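Local structure of ATP-dependent protease (Xanthomonas campestris pv. campestris, 7CAY) at residues T42-G54 and V62-D74. The protein probably recognises and binds protein substrates, as the related N-terminal substrate-binding domain of Lon peptidases does. Sequence-based numbering, arbitrary orientation.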
loop_
_atom_site.group_PDB
_atom_site.type_symbol
_atom_site.label_atom_id
_atom_site.label_comp_id
_atom_site.label_asym_id
_atom_site.label_seq_id
_atom_site.Cartn_x
_atom_site.Cartn_y
_atom_site.Cartn_z
ATOM N N THR A 42 -5.667 -20.493 4.374
ATOM C CA THR A 42 -4.788 -20.400 5.537
ATOM C C THR A 42 -5.137 -19.201 6.410
ATOM O O THR A 42 -4.997 -19.265 7.637
ATOM C CB THR A 42 -3.327 -20.321 5.086
ATOM O OG1 THR A 42 -3.019 -21.443 4.250
ATOM C CG2 THR A 42 -2.387 -20.320 6.286
ATOM N N GLY A 43 -5.607 -18.111 5.804
ATOM C CA GLY A 43 -5.839 -16.874 6.508
ATOM C C GLY A 43 -4.690 -15.892 6.445
ATOM O O GLY A 43 -4.880 -14.714 6.772
ATOM N N SER A 44 -3.505 -16.343 6.039
ATOM C CA SER A 44 -2.369 -15.444 5.895
ATOM C C SER A 44 -2.614 -14.479 4.743
ATOM O O SER A 44 -3.183 -14.846 3.712
ATOM C CB SER A 44 -1.084 -16.237 5.651
ATOM O OG SER A 44 -0.884 -16.479 4.268
ATOM N N SER A 45 -2.185 -13.236 4.927
ATOM C CA SER A 45 -2.393 -12.204 3.928
ATOM C C SER A 45 -1.238 -12.194 2.929
ATOM O O SER A 45 -0.320 -13.018 2.984
ATOM C CB SER A 45 -2.543 -10.841 4.603
ATOM O OG SER A 45 -1.370 -10.507 5.329
ATOM N N PHE A 46 -1.293 -11.251 1.994
ATOM C CA PHE A 46 -0.185 -10.962 1.099
ATOM C C PHE A 46 -0.011 -9.450 1.021
ATOM O O PHE A 46 -0.754 -8.684 1.646
ATOM C CB PHE A 46 -0.399 -11.587 -0.288
ATOM C CG PHE A 46 -1.602 -11.064 -1.022
ATOM C CD1 PHE A 46 -2.838 -11.671 -0.877
ATOM C CD2 PHE A 46 -1.491 -9.979 -1.879
ATOM C CE1 PHE A 46 -3.943 -11.198 -1.562
ATOM C CE2 PHE A 46 -2.592 -9.501 -2.564
ATOM C CZ PHE A 46 -3.821 -10.110 -2.403
ATOM N N GLY A 47 0.987 -9.014 0.252
ATOM C CA GLY A 47 1.313 -7.611 0.161
ATOM C C GLY A 47 1.398 -7.146 -1.279
ATOM O O GLY A 47 1.511 -7.940 -2.213
ATOM N N VAL A 48 1.344 -5.828 -1.441
ATOM C CA VAL A 48 1.431 -5.175 -2.743
ATOM C C VAL A 48 2.693 -4.327 -2.761
ATOM O O VAL A 48 2.877 -3.457 -1.899
ATOM C CB VAL A 48 0.189 -4.319 -3.035
ATOM C CG1 VAL A 48 0.520 -3.239 -4.048
ATOM C CG2 VAL A 48 -0.948 -5.195 -3.531
ATOM N N CYS A 49 3.562 -4.583 -3.735
ATOM C CA CYS A 49 4.788 -3.822 -3.921
ATOM C C CYS A 49 4.817 -3.225 -5.319
ATOM O O CYS A 49 4.480 -3.896 -6.298
ATOM C CB CYS A 49 6.026 -4.696 -3.714
ATOM S SG CYS A 49 6.497 -4.936 -1.991
ATOM N N LEU A 50 5.216 -1.961 -5.405
ATOM C CA LEU A 50 5.502 -1.359 -6.698
ATOM C C LEU A 50 6.748 -2.002 -7.302
ATOM O O LEU A 50 7.788 -2.102 -6.641
ATOM C CB LEU A 50 5.696 0.147 -6.543
ATOM C CG LEU A 50 6.248 0.882 -7.764
ATOM C CD1 LEU A 50 5.172 1.054 -8.824
ATOM C CD2 LEU A 50 6.849 2.222 -7.371
ATOM N N ILE A 51 6.641 -2.451 -8.557
ATOM C CA ILE A 51 7.765 -3.097 -9.235
ATOM C C ILE A 51 8.605 -2.067 -9.976
ATOM O O ILE A 51 8.247 -0.885 -10.055
ATOM C CB ILE A 51 7.304 -4.207 -10.204
ATOM C CG1 ILE A 51 5.879 -3.959 -10.722
ATOM C CG2 ILE A 51 7.429 -5.573 -9.550
ATOM C CD1 ILE A 51 5.745 -2.810 -11.706
ATOM N N LEU A 52 9.735 -2.508 -10.514
ATOM C CA LEU A 52 10.591 -1.637 -11.307
ATOM C C LEU A 52 11.337 -2.492 -12.324
ATOM O O LEU A 52 12.547 -2.359 -12.515
ATOM C CB LEU A 52 11.560 -0.849 -10.426
ATOM C CG LEU A 52 11.549 -1.084 -8.913
ATOM C CD1 LEU A 52 12.915 -1.521 -8.428
ATOM C CD2 LEU A 52 11.088 0.162 -8.168
ATOM N N ASP A 53 10.616 -3.389 -12.991
ATOM C CA ASP A 53 11.227 -4.381 -13.871
ATOM C C ASP A 53 11.277 -3.943 -15.333
ATOM O O ASP A 53 11.016 -4.758 -16.225
ATOM C CB ASP A 53 10.478 -5.702 -13.739
ATOM N N GLY A 54 11.617 -2.686 -15.625
ATOM C CA GLY A 54 11.709 -2.220 -17.002
ATOM C C GLY A 54 11.021 -0.901 -17.334
ATOM O O GLY A 54 10.398 -0.774 -18.392
ATOM N N VAL A 62 11.844 -7.616 -9.606
ATOM C CA VAL A 62 12.271 -7.140 -8.297
ATOM C C VAL A 62 11.319 -6.061 -7.787
ATOM O O VAL A 62 11.019 -5.102 -8.497
ATOM C CB VAL A 62 13.717 -6.612 -8.340
ATOM C CG1 VAL A 62 14.136 -6.092 -6.970
ATOM C CG2 VAL A 62 14.668 -7.702 -8.814
ATOM N N PRO A 63 10.841 -6.220 -6.558
ATOM C CA PRO A 63 9.948 -5.221 -5.971
ATOM C C PRO A 63 10.736 -4.075 -5.351
ATOM O O PRO A 63 11.958 -4.121 -5.211
ATOM C CB PRO A 63 9.203 -6.019 -4.900
ATOM C CG PRO A 63 10.228 -6.997 -4.431
ATOM C CD PRO A 63 11.046 -7.366 -5.652
ATOM N N ALA A 64 10.001 -3.030 -4.980
ATOM C CA ALA A 64 10.599 -1.939 -4.232
ATOM C C ALA A 64 10.879 -2.384 -2.798
ATOM O O ALA A 64 10.402 -3.424 -2.334
ATOM C CB ALA A 64 9.687 -0.713 -4.254
ATOM N N ALA A 65 11.670 -1.577 -2.088
ATOM C CA ALA A 65 12.068 -1.935 -0.732
ATOM C C ALA A 65 10.911 -1.871 0.257
ATOM O O ALA A 65 11.002 -2.466 1.337
ATOM C CB ALA A 65 13.203 -1.027 -0.258
ATOM N N TYR A 66 9.829 -1.172 -0.081
ATOM C CA TYR A 66 8.687 -1.020 0.809
ATOM C C TYR A 66 7.411 -1.458 0.105
ATOM O O TYR A 66 7.254 -1.252 -1.101
ATOM C CB TYR A 66 8.545 0.429 1.293
ATOM C CG TYR A 66 9.515 0.808 2.388
ATOM C CD1 TYR A 66 10.843 1.092 2.102
ATOM C CD2 TYR A 66 9.097 0.888 3.712
ATOM C CE1 TYR A 66 11.732 1.439 3.104
ATOM C CE2 TYR A 66 9.978 1.238 4.719
ATOM C CZ TYR A 66 11.295 1.510 4.410
ATOM O OH TYR A 66 12.176 1.856 5.410
ATOM N N GLY A 67 6.505 -2.067 0.871
ATOM C CA GLY A 67 5.223 -2.502 0.360
ATOM C C GLY A 67 4.139 -2.317 1.404
ATOM O O GLY A 67 4.401 -1.879 2.525
ATOM N N THR A 68 2.914 -2.668 1.017
ATOM C CA THR A 68 1.744 -2.471 1.866
ATOM C C THR A 68 0.956 -3.769 1.955
ATOM O O THR A 68 0.561 -4.330 0.928
ATOM C CB THR A 68 0.854 -1.348 1.328
ATOM O OG1 THR A 68 1.625 -0.152 1.171
ATOM C CG2 THR A 68 -0.282 -1.078 2.283
ATOM N N GLU A 69 0.728 -4.240 3.179
ATOM C CA GLU A 69 -0.117 -5.408 3.383
ATOM C C GLU A 69 -1.564 -5.073 3.040
ATOM O O GLU A 69 -2.038 -3.963 3.297
ATOM C CB GLU A 69 -0.018 -5.892 4.829
ATOM C CG GLU A 69 -0.731 -7.210 5.088
ATOM C CD GLU A 69 -0.806 -7.558 6.560
ATOM O OE1 GLU A 69 -1.142 -6.667 7.372
ATOM O OE2 GLU A 69 -0.521 -8.725 6.909
ATOM N N VAL A 70 -2.268 -6.039 2.457
ATOM C CA VAL A 70 -3.643 -5.835 2.019
ATOM C C VAL A 70 -4.581 -6.657 2.888
ATOM O O VAL A 70 -4.222 -7.719 3.411
ATOM C CB VAL A 70 -3.841 -6.193 0.529
ATOM C CG1 VAL A 70 -2.864 -5.425 -0.342
ATOM C CG2 VAL A 70 -3.697 -7.692 0.309
ATOM N N ARG A 71 -5.795 -6.141 3.051
ATOM C CA ARG A 71 -6.925 -6.901 3.561
ATOM C C ARG A 71 -7.919 -7.078 2.424
ATOM O O ARG A 71 -8.288 -6.101 1.762
ATOM C CB ARG A 71 -7.592 -6.198 4.746
ATOM C CG ARG A 71 -8.810 -6.943 5.270
ATOM C CD ARG A 71 -9.496 -6.221 6.417
ATOM N NE ARG A 71 -10.114 -4.965 5.999
ATOM C CZ ARG A 71 -9.802 -3.773 6.499
ATOM N NH1 ARG A 71 -8.880 -3.670 7.449
ATOM N NH2 ARG A 71 -10.420 -2.684 6.058
ATOM N N ILE A 72 -8.339 -8.320 2.188
ATOM C CA ILE A 72 -9.262 -8.615 1.094
ATOM C C ILE A 72 -10.658 -8.228 1.574
ATOM O O ILE A 72 -11.274 -8.940 2.371
ATOM C CB ILE A 72 -9.198 -10.083 0.662
ATOM C CG1 ILE A 72 -7.801 -10.661 0.901
ATOM C CG2 ILE A 72 -9.563 -10.216 -0.806
ATOM C CD1 ILE A 72 -6.719 -10.043 0.044
ATOM N N GLU A 73 -11.166 -7.095 1.085
ATOM C CA GLU A 73 -12.453 -6.598 1.559
ATOM C C GLU A 73 -13.620 -7.349 0.929
ATOM O O GLU A 73 -14.535 -7.790 1.636
ATOM C CB GLU A 73 -12.576 -5.096 1.290
ATOM C CG GLU A 73 -11.897 -4.225 2.337
ATOM C CD GLU A 73 -12.647 -2.929 2.588
ATOM O OE1 GLU A 73 -13.512 -2.572 1.760
ATOM O OE2 GLU A 73 -12.379 -2.272 3.618
ATOM N N ASP A 74 -13.608 -7.514 -0.392
ATOM C CA ASP A 74 -14.746 -8.104 -1.086
ATOM C C ASP A 74 -14.281 -8.968 -2.248
ATOM O O ASP A 74 -13.486 -8.522 -3.082
ATOM C CB ASP A 74 -15.704 -7.016 -1.591
ATOM C CG ASP A 74 -17.039 -7.579 -2.045
ATOM O OD1 ASP A 74 -17.668 -8.323 -1.262
ATOM O OD2 ASP A 74 -17.467 -7.271 -3.178
#
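The ring of Phe46 receives Val70 over one face: methyl CG2 lies 3.7 Å from the ring centroid, a CH-pi contact shifted toward the rim. Ile72 reaches the same ring obliquely with CD1, near CE1. Phe46 CG sits between its backbone N and carbonyl carbon (chi1 62°), which brings the ring back toward Val70 and Ile72 although CB starts out away from their strand; the ring also stacks with Phe11. A second flat group, the carboxylate of Glu69, is met from above its plane, 35° out of it, by the hydroxyl of Ser45, whose OG donates a hydrogen bond to OE2. Glu69 has CG anti to the backbone N (chi1 -173°) and an extended chain, long enough to carry its acid to Arg91, which forms a salt bridge with OE2, and to Thr90, which bonds OE1. A third, the Arg71 guanidinium, holds Glu73 OE2 at its edge in a salt bridge.

Between these side chains the strands 47-51 and 66-74 pair antiparallel. Val48 and Thr68 form the hydrogen-bonded pair, with Val48 N 2.9 Å from Thr68 O and Thr68 N 3.0 Å from Val48 O; Val70 N continues the ladder to Phe46 O. The branched Val48 suits a strand and sets CG2 against Val70 CG1. On the face shared with Glu69, Cys49 SG rests 3.6 Å from Gly67 CA, where glycine brings no side chain. Before the corner at Ala65, Ala64 N bonds Leu50 O and Pro63 CB packs on Cys49 CB.

This antiparallel pair, its connecting residues not modelled and probably mobile, belongs to the mixed sheet of the Lon substrate-binding domain, where strand 6-13 flanks 47-51. Phe46, Val48, Val70 and Ile72 thus form an apolar cluster, while the buried acid of Glu69, gripped by two hydroxyls and an arginine, is probably held ionised.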